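Local coordinates for protein putative NADP oxidoreductase BF3122 (Bacteroides fragilis, PDB 3D1L) that is of unproven function but probably acts as an NADP-dependent oxidoreductase, built from a Rossmann-type nucleotide-binding domain and a helical C-terminal domain, at residues B[38-43]-B[60-65]; B[14-19]-B[74-79]; B[228-233]-B[260-265]. All coordinates share one frame; numbering follows the deposited sequence.

Contact 1: residues B[38-43]-B[60-65]; sequences QVYSRT and TDLAEV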
loop_
_atom_site.group_PDB
_atom_site.type_symbol
_atom_site.label_atom_id
_atom_site.label_comp_id
_atom_site.label_asym_id
_atom_site.label_seq_id
_atom_site.Cartn_x
_atom_site.Cartn_y
_atom_site.Cartn_z
ATOM N N GLN B 38 -23.448 10.565 23.932
ATOM C CA GLN B 38 -23.834 9.209 23.590
ATOM C C GLN B 38 -23.654 8.892 22.128
ATOM O O GLN B 38 -23.511 9.772 21.274
ATOM C CB GLN B 38 -25.272 8.873 24.010
ATOM C CG GLN B 38 -26.291 9.481 23.134
ATOM C CD GLN B 38 -27.623 8.789 23.132
ATOM O OE1 GLN B 38 -28.417 9.065 22.263
ATOM N NE2 GLN B 38 -27.898 7.923 24.099
ATOM N N VAL B 39 -23.665 7.597 21.860
ATOM C CA VAL B 39 -23.432 7.052 20.547
ATOM C C VAL B 39 -24.659 6.221 20.225
ATOM O O VAL B 39 -25.115 5.439 21.059
ATOM C CB VAL B 39 -22.172 6.118 20.595
ATOM C CG1 VAL B 39 -22.009 5.281 19.305
ATOM C CG2 VAL B 39 -20.905 6.930 20.905
ATOM N N TYR B 40 -25.173 6.384 19.005
ATOM C CA TYR B 40 -26.196 5.511 18.463
ATOM C C TYR B 40 -25.581 4.625 17.372
ATOM O O TYR B 40 -24.775 5.090 16.552
ATOM C CB TYR B 40 -27.367 6.316 17.876
ATOM C CG TYR B 40 -28.175 5.476 16.929
ATOM C CD1 TYR B 40 -29.242 4.699 17.396
ATOM C CD2 TYR B 40 -27.826 5.395 15.571
ATOM C CE1 TYR B 40 -29.963 3.901 16.540
ATOM C CE2 TYR B 40 -28.531 4.576 14.702
ATOM C CZ TYR B 40 -29.595 3.833 15.199
ATOM O OH TYR B 40 -30.311 3.040 14.346
ATOM N N SER B 41 -25.967 3.349 17.347
ATOM C CA SER B 41 -25.636 2.482 16.219
ATOM C C SER B 41 -26.749 1.497 16.058
ATOM O O SER B 41 -27.469 1.235 17.018
ATOM C CB SER B 41 -24.327 1.737 16.478
ATOM O OG SER B 41 -23.952 0.950 15.368
ATOM N N ARG B 42 -26.888 0.945 14.851
ATOM C CA ARG B 42 -27.903 -0.074 14.621
ATOM C C ARG B 42 -27.608 -1.375 15.391
ATOM O O ARG B 42 -28.538 -2.056 15.831
ATOM C CB ARG B 42 -28.150 -0.276 13.110
ATOM C CG ARG B 42 -29.118 0.781 12.558
ATOM C CD ARG B 42 -28.947 1.163 11.066
ATOM N NE ARG B 42 -27.629 1.703 10.727
ATOM C CZ ARG B 42 -26.758 1.100 9.916
ATOM N NH1 ARG B 42 -27.055 -0.064 9.335
ATOM N NH2 ARG B 42 -25.581 1.667 9.675
ATOM N N THR B 43 -26.331 -1.695 15.598
ATOM C CA THR B 43 -25.972 -2.913 16.343
ATOM C C THR B 43 -25.326 -2.621 17.704
ATOM O O THR B 43 -24.457 -1.770 17.816
ATOM C CB THR B 43 -25.068 -3.868 15.520
ATOM O OG1 THR B 43 -23.874 -3.179 15.136
ATOM C CG2 THR B 43 -25.795 -4.350 14.242
ATOM N N THR B 60 -29.279 1.721 20.724
ATOM C CA THR B 60 -29.528 1.202 19.371
ATOM C C THR B 60 -30.944 1.563 18.932
ATOM O O THR B 60 -31.457 1.025 17.952
ATOM C CB THR B 60 -29.390 -0.335 19.288
ATOM O OG1 THR B 60 -30.320 -0.927 20.192
ATOM C CG2 THR B 60 -28.002 -0.787 19.650
ATOM N N ASP B 61 -31.569 2.469 19.683
ATOM C CA ASP B 61 -32.939 2.879 19.428
ATOM C C ASP B 61 -32.944 4.375 19.324
ATOM O O ASP B 61 -32.620 5.058 20.304
ATOM C CB ASP B 61 -33.840 2.426 20.585
ATOM C CG ASP B 61 -35.316 2.787 20.389
ATOM O OD1 ASP B 61 -35.666 3.537 19.461
ATOM O OD2 ASP B 61 -36.144 2.314 21.189
ATOM N N LEU B 62 -33.315 4.888 18.150
ATOM C CA LEU B 62 -33.360 6.342 17.917
ATOM C C LEU B 62 -34.306 7.074 18.867
ATOM O O LEU B 62 -34.119 8.254 19.155
ATOM C CB LEU B 62 -33.752 6.650 16.473
ATOM C CG LEU B 62 -32.705 6.212 15.447
ATOM C CD1 LEU B 62 -33.250 6.208 14.032
ATOM C CD2 LEU B 62 -31.458 7.094 15.567
ATOM N N ALA B 63 -35.318 6.376 19.362
ATOM C CA ALA B 63 -36.261 6.976 20.292
ATOM C C ALA B 63 -35.590 7.283 21.633
ATOM O O ALA B 63 -36.068 8.114 22.396
ATOM C CB ALA B 63 -37.470 6.063 20.469
ATOM N N GLU B 64 -34.485 6.593 21.912
ATOM C CA GLU B 64 -33.716 6.802 23.143
ATOM C C GLU B 64 -32.594 7.837 22.980
ATOM O O GLU B 64 -31.859 8.112 23.933
ATOM C CB GLU B 64 -33.109 5.482 23.626
ATOM C CG GLU B 64 -33.995 4.625 24.513
ATOM C CD GLU B 64 -33.332 3.297 24.897
ATOM O OE1 GLU B 64 -32.129 3.108 24.604
ATOM O OE2 GLU B 64 -34.027 2.436 25.500
ATOM N N VAL B 65 -32.468 8.405 21.784
ATOM C CA VAL B 65 -31.370 9.344 21.469
ATOM C C VAL B 65 -31.499 10.647 22.261
ATOM O O VAL B 65 -32.575 11.251 22.285
ATOM C CB VAL B 65 -31.278 9.655 19.958
ATOM C CG1 VAL B 65 -30.492 10.957 19.683
ATOM C CG2 VAL B 65 -30.592 8.492 19.219
#

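Contact 2: residues B[14-19]-B[74-79]; sequences VLIGAG and VSLKDS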
loop_
_atom_site.group_PDB
_atom_site.type_symbol
_atom_site.label_atom_id
_atom_site.label_comp_id
_atom_site.label_asym_id
_atom_site.label_seq_id
_atom_site.Cartn_x
_atom_site.Cartn_y
_atom_site.Cartn_z
ATOM N N VAL B 14 -23.579 14.334 19.963
ATOM C CA VAL B 14 -24.121 12.960 19.754
ATOM C C VAL B 14 -23.645 12.397 18.399
ATOM O O VAL B 14 -23.607 13.119 17.380
ATOM C CB VAL B 14 -25.659 12.957 19.858
ATOM C CG1 VAL B 14 -26.272 11.593 19.467
ATOM C CG2 VAL B 14 -26.107 13.367 21.279
ATOM N N LEU B 15 -23.241 11.122 18.389
ATOM C CA LEU B 15 -22.916 10.450 17.130
ATOM C C LEU B 15 -24.020 9.515 16.766
ATOM O O LEU B 15 -24.400 8.659 17.581
ATOM C CB LEU B 15 -21.596 9.675 17.225
ATOM C CG LEU B 15 -20.354 10.275 17.914
ATOM C CD1 LEU B 15 -19.218 9.432 17.425
ATOM C CD2 LEU B 15 -20.051 11.707 17.567
ATOM N N ILE B 16 -24.548 9.676 15.549
ATOM C CA ILE B 16 -25.568 8.796 15.005
ATOM C C ILE B 16 -24.827 7.962 13.968
ATOM O O ILE B 16 -24.582 8.416 12.826
ATOM C CB ILE B 16 -26.792 9.561 14.374
ATOM C CG1 ILE B 16 -27.484 10.548 15.349
ATOM C CG2 ILE B 16 -27.801 8.599 13.826
ATOM C CD1 ILE B 16 -27.986 9.963 16.662
ATOM N N GLY B 17 -24.433 6.761 14.371
ATOM C CA GLY B 17 -23.560 5.939 13.542
ATOM C C GLY B 17 -22.195 5.786 14.211
ATOM O O GLY B 17 -21.638 6.759 14.742
ATOM N N ALA B 18 -21.653 4.569 14.187
ATOM C CA ALA B 18 -20.465 4.245 14.969
ATOM C C ALA B 18 -19.437 3.462 14.136
ATOM O O ALA B 18 -18.672 2.683 14.704
ATOM C CB ALA B 18 -20.860 3.453 16.219
ATOM N N GLY B 19 -19.416 3.682 12.812
ATOM C CA GLY B 19 -18.543 2.935 11.892
ATOM C C GLY B 19 -17.111 3.428 11.975
ATOM O O GLY B 19 -16.735 4.056 12.983
ATOM N N VAL B 74 -23.873 12.631 11.974
ATOM C CA VAL B 74 -24.571 11.514 11.379
ATOM C C VAL B 74 -23.666 10.856 10.345
ATOM O O VAL B 74 -23.235 11.481 9.376
ATOM C CB VAL B 74 -25.941 11.959 10.797
ATOM C CG1 VAL B 74 -26.718 10.787 10.256
ATOM C CG2 VAL B 74 -26.757 12.748 11.870
ATOM N N SER B 75 -23.339 9.593 10.618
ATOM C CA SER B 75 -22.508 8.770 9.744
ATOM C C SER B 75 -23.290 7.518 9.397
ATOM O O SER B 75 -23.090 6.465 10.004
ATOM C CB SER B 75 -21.224 8.359 10.469
ATOM O OG SER B 75 -20.416 9.468 10.773
ATOM N N LEU B 76 -24.200 7.614 8.455
ATOM C CA LEU B 76 -25.026 6.474 8.120
ATOM C C LEU B 76 -25.097 6.309 6.600
ATOM O O LEU B 76 -24.936 7.281 5.859
ATOM C CB LEU B 76 -26.431 6.628 8.729
ATOM C CG LEU B 76 -26.663 6.442 10.241
ATOM C CD1 LEU B 76 -28.146 6.618 10.618
ATOM C CD2 LEU B 76 -26.155 5.091 10.754
ATOM N N LYS B 77 -25.321 5.073 6.145
ATOM C CA LYS B 77 -25.553 4.795 4.735
ATOM C C LYS B 77 -26.813 5.536 4.272
ATOM O O LYS B 77 -27.532 6.128 5.091
ATOM C CB LYS B 77 -25.689 3.288 4.511
ATOM N N ASP B 78 -27.063 5.529 2.963
ATOM C CA ASP B 78 -28.281 6.134 2.409
ATOM C C ASP B 78 -29.547 5.398 2.908
ATOM O O ASP B 78 -30.467 6.024 3.450
ATOM C CB ASP B 78 -28.243 6.169 0.869
ATOM C CG ASP B 78 -27.004 6.881 0.308
ATOM O OD1 ASP B 78 -27.179 7.814 -0.505
ATOM O OD2 ASP B 78 -25.861 6.504 0.661
ATOM N N SER B 79 -29.573 4.071 2.751
ATOM C CA SER B 79 -30.728 3.236 3.142
ATOM C C SER B 79 -31.212 3.415 4.593
ATOM O O SER B 79 -32.375 3.124 4.918
ATOM C CB SER B 79 -30.432 1.761 2.850
HETATM O O HOH W 1 -21.385 9.312 13.475
HETATM O O HOH W 2 -21.171 4.929 10.890
#

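Contact 3: residues B[228-233]-B[260-265]; sequences GPAIRY and RSIHER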
loop_
_atom_site.group_PDB
_atom_site.type_symbol
_atom_site.label_atom_id
_atom_site.label_comp_id
_atom_site.label_asym_id
_atom_site.label_seq_id
_atom_site.Cartn_x
_atom_site.Cartn_y
_atom_site.Cartn_z
ATOM N N GLY B 228 7.403 0.772 -15.207
ATOM C CA GLY B 228 6.850 -0.548 -15.510
ATOM C C GLY B 228 6.632 -0.893 -16.972
ATOM O O GLY B 228 6.806 -0.043 -17.846
ATOM N N PRO B 229 6.252 -2.158 -17.254
ATOM C CA PRO B 229 6.263 -2.655 -18.643
ATOM C C PRO B 229 5.093 -2.173 -19.522
ATOM O O PRO B 229 5.052 -2.463 -20.714
ATOM C CB PRO B 229 6.239 -4.171 -18.465
ATOM C CG PRO B 229 5.447 -4.358 -17.163
ATOM C CD PRO B 229 5.843 -3.204 -16.291
ATOM N N ALA B 230 4.172 -1.422 -18.938
ATOM C CA ALA B 230 2.973 -0.977 -19.656
ATOM C C ALA B 230 3.213 0.276 -20.506
ATOM O O ALA B 230 2.539 0.501 -21.511
ATOM C CB ALA B 230 1.812 -0.760 -18.670
ATOM N N ILE B 231 4.183 1.077 -20.082
ATOM C CA ILE B 231 4.556 2.312 -20.754
ATOM C C ILE B 231 4.867 2.064 -22.224
ATOM O O ILE B 231 4.339 2.756 -23.111
ATOM C CB ILE B 231 5.754 2.972 -20.030
ATOM C CG1 ILE B 231 5.255 3.644 -18.745
ATOM C CG2 ILE B 231 6.467 3.997 -20.929
ATOM C CD1 ILE B 231 6.249 3.625 -17.618
ATOM N N ARG B 232 5.714 1.062 -22.466
ATOM C CA ARG B 232 6.118 0.673 -23.806
ATOM C C ARG B 232 5.137 -0.333 -24.398
ATOM O O ARG B 232 5.121 -0.566 -25.601
ATOM C CB ARG B 232 7.514 0.052 -23.747
ATOM C CG ARG B 232 8.585 0.966 -23.149
ATOM C CD ARG B 232 9.093 1.977 -24.168
ATOM N NE ARG B 232 9.802 1.314 -25.255
ATOM C CZ ARG B 232 9.779 1.715 -26.522
ATOM N NH1 ARG B 232 9.067 2.779 -26.877
ATOM N NH2 ARG B 232 10.465 1.042 -27.435
ATOM N N TYR B 233 4.303 -0.900 -23.534
ATOM C CA TYR B 233 3.520 -2.112 -23.822
ATOM C C TYR B 233 4.414 -3.303 -24.223
ATOM O O TYR B 233 4.242 -3.927 -25.284
ATOM C CB TYR B 233 2.327 -1.879 -24.781
ATOM C CG TYR B 233 1.123 -2.703 -24.347
ATOM C CD1 TYR B 233 0.343 -2.306 -23.251
ATOM C CD2 TYR B 233 0.799 -3.911 -24.993
ATOM C CE1 TYR B 233 -0.743 -3.067 -22.823
ATOM C CE2 TYR B 233 -0.294 -4.686 -24.575
ATOM C CZ TYR B 233 -1.060 -4.256 -23.487
ATOM O OH TYR B 233 -2.138 -5.008 -23.057
ATOM N N ARG B 260 -3.285 -1.206 -20.544
ATOM C CA ARG B 260 -3.781 -0.449 -21.688
ATOM C C ARG B 260 -3.865 1.018 -21.298
ATOM O O ARG B 260 -3.472 1.891 -22.069
ATOM C CB ARG B 260 -5.166 -0.965 -22.082
ATOM C CG ARG B 260 -5.662 -0.532 -23.452
ATOM C CD ARG B 260 -7.031 -1.151 -23.804
ATOM N NE ARG B 260 -6.983 -2.616 -23.900
ATOM C CZ ARG B 260 -7.999 -3.379 -24.314
ATOM N NH1 ARG B 260 -9.159 -2.823 -24.676
ATOM N NH2 ARG B 260 -7.856 -4.703 -24.369
ATOM N N SER B 261 -4.342 1.262 -20.071
ATOM C CA SER B 261 -4.646 2.588 -19.574
ATOM C C SER B 261 -3.377 3.391 -19.336
ATOM O O SER B 261 -3.317 4.574 -19.690
ATOM C CB SER B 261 -5.466 2.495 -18.280
ATOM O OG SER B 261 -5.923 3.772 -17.888
ATOM N N ILE B 262 -2.372 2.758 -18.721
ATOM C CA ILE B 262 -1.060 3.386 -18.550
ATOM C C ILE B 262 -0.512 3.758 -19.938
ATOM O O ILE B 262 -0.108 4.899 -20.162
ATOM C CB ILE B 262 -0.081 2.470 -17.777
ATOM C CG1 ILE B 262 -0.452 2.373 -16.282
ATOM C CG2 ILE B 262 1.389 2.923 -17.976
ATOM C CD1 ILE B 262 0.014 1.080 -15.628
ATOM N N HIS B 263 -0.538 2.797 -20.867
ATOM C CA HIS B 263 -0.036 2.987 -22.232
ATOM C C HIS B 263 -0.623 4.201 -22.963
ATOM O O HIS B 263 0.122 4.940 -23.611
ATOM C CB HIS B 263 -0.215 1.709 -23.060
ATOM C CG HIS B 263 0.494 1.739 -24.381
ATOM N ND1 HIS B 263 1.850 1.964 -24.495
ATOM C CD2 HIS B 263 0.032 1.580 -25.645
ATOM C CE1 HIS B 263 2.192 1.945 -25.773
ATOM N NE2 HIS B 263 1.109 1.715 -26.491
ATOM N N GLU B 264 -1.938 4.421 -22.847
ATOM C CA GLU B 264 -2.574 5.595 -23.485
ATOM C C GLU B 264 -2.070 6.934 -22.926
ATOM O O GLU B 264 -2.084 7.928 -23.626
ATOM C CB GLU B 264 -4.122 5.582 -23.423
ATOM C CG GLU B 264 -4.864 4.283 -23.783
ATOM C CD GLU B 264 -4.313 3.549 -24.995
ATOM O OE1 GLU B 264 -4.595 3.975 -26.142
ATOM O OE2 GLU B 264 -3.622 2.513 -24.799
ATOM N N ARG B 265 -1.616 6.948 -21.678
ATOM C CA ARG B 265 -1.265 8.197 -20.990
ATOM C C ARG B 265 0.233 8.404 -20.799
ATOM O O ARG B 265 0.955 8.701 -21.758
ATOM C CB ARG B 265 -1.977 8.259 -19.648
ATOM C CG ARG B 265 -3.479 8.289 -19.797
ATOM C CD ARG B 265 -4.154 7.766 -18.588
ATOM N NE ARG B 265 -5.554 8.175 -18.553
ATOM C CZ ARG B 265 -6.552 7.473 -19.081
ATOM N NH1 ARG B 265 -6.290 6.333 -19.702
ATOM N NH2 ARG B 265 -7.805 7.916 -19.010
#

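Contact 1: residues B[38-43]-B[60-65]
Leu62 crosses the ring of Tyr40 obliquely and sets its CD2 methyl over one face, and this pair is the tight part of the contact. The methyl stands almost centrally, 3.6 Å from the centroid and 8° off the normal, a CH-pi contact, while CG leans toward the CE1 and CZ side. The tyrosine reaches it because CG is anti to the backbone N (chi1 161°), which swings the ring out from the end of strand 35-40. Backbone closes the edge, with Asp61 N near the ring plane at CE1. At the root of the side chain, Val65 CG2 packs on Tyr40 CB at 4.1 Å, and Leu84 of helix 78-89 touches both Tyr40 and Leu62. Gln38 extends alongside Val65, its OE1 3.1 Å from Val65 CA, and accepts a hydrogen bond from Asn66 N.

The solvent side is looser. Thr60 sets its CG2 methyl beside Ser41 and Thr43, and its CA makes a CA-H...O contact of 3.1 Å with Ser41 O. Asp61 OD1 turns back to Ala63 N in an Asx turn. With no conventional hydrogen bond between the segments, the loop after strand 57-59 is held to strand 35-40 mainly by apolar and CH contacts.

Contact 2: residues B[14-19]-B[74-79]
Ile16 and Val74 form a parallel bridge between strands 12-16 and 71-74, at the C-terminal ends of the strands of a Rossmann-type sheet, where strand 12-16 runs into a glycine-rich turn that fits the GxGxxA pattern of dinucleotide-binding proteins. Between the two segments, Ser75 N donates to Ile16 O at 2.8 Å and nearly straight (169° at the hydrogen), arriving close to the C=O axis. The same carbonyl takes a CA-H...O contact from Val74 CA at 3.4 Å. Ile16 also has a backbone hydrogen bond with Ile73.

Apolar packing gathers on the face that carries Ile16 and Val74. These two side chains lie side by side and point the same way, Ile16 CB meeting Val74 CG2 at 4.1 Å. Leu76 comes in from beyond the strand end and divides its methyls: CD1 touches Ile16 CG2 at 3.8 Å, and CD2 rests on Gly17 CA. With a positive phi (113°) and no side chain, Gly17 lets Ser75 O come within 3.6 Å of its CA.

Water joins the loops where the strands part. One molecule donates to Gly17 O and also hydrogen-bonds Ser75 OG, whose protein partner is Thr101 OG1. A second accepts from Gly19 N, just before helix 20-31, and donates to Ser75 O over 2.6 Å.

Contact 3: residues B[228-233]-B[260-265]
The imidazole of His263 has the CB of Tyr233 over one face, 3.9 Å from the ring centroid and 10° off the normal, and the carbonyl of Ile231 at its edge. His263 ND1 donates to Ile231 O at 3.0 Å with an angle of 147° at the hydrogen. The oxygen lies in the ring plane, although the nitrogen stands well above the carbonyl plane. The ring is placed there by a side chain whose CG is anti to the backbone N (chi1 -170°), carrying it off the last turn of helix 249-264 toward the loop. The phenol ring of Tyr233 meets the imidazole obliquely, with centroids 5.6 Å apart, and presents its CE1 edge to Arg260 N.

Beside the rings lies a small apolar patch. Ala230 points its CB at Ile262, 3.8 Å from CG2, and that same methyl also meets Ile231 CG1 at 4.0 Å as the two isoleucines cross. Ala230 O sits 3.4 Å from His263 CB.

Gly228 opens the type I turn that ends at Ile231, and it touches a bound 2-mercapto-propion aldehyde. At the subunit interface, Ser261 OG hydrogen-bonds His187 of the second subunit and Arg265 forms a salt bridge with Glu194 of that subunit. Arg260 pairs with Glu256 of its own helix.

The bond to Ile231 O is consistent with a proton on ND1; together with the CH-pi contact from Tyr233 CB it would limit rotation of the imidazole and tie the ligand-lining turn to the C-terminal helix.

In the fold
Contacts 1 and 2 belong to one Rossmann-type sheet: strands 35-40 and 12-16 are neighbours, Tyr40 O lies 2.8 Å from Gly17 N in a probable hydrogen bond, and Tyr40 CD2 packs on Ile16 CG2. Along the chain, contact 1 nests inside the loop closed by contact 2. Contact 2 is buried and combines strand pairing with ordered water; contact 1, nearer the sheet's edge, is partly exposed and relies on side-chain packing. Contact 3 stands apart in the helical region, its centre about 41 Å from that of contact 2 and 50 Å from that of contact 1. Also partly exposed, it joins a loop to a helix through a histidine-to-carbonyl hydrogen bond and a small apolar patch, beside the subunit interface.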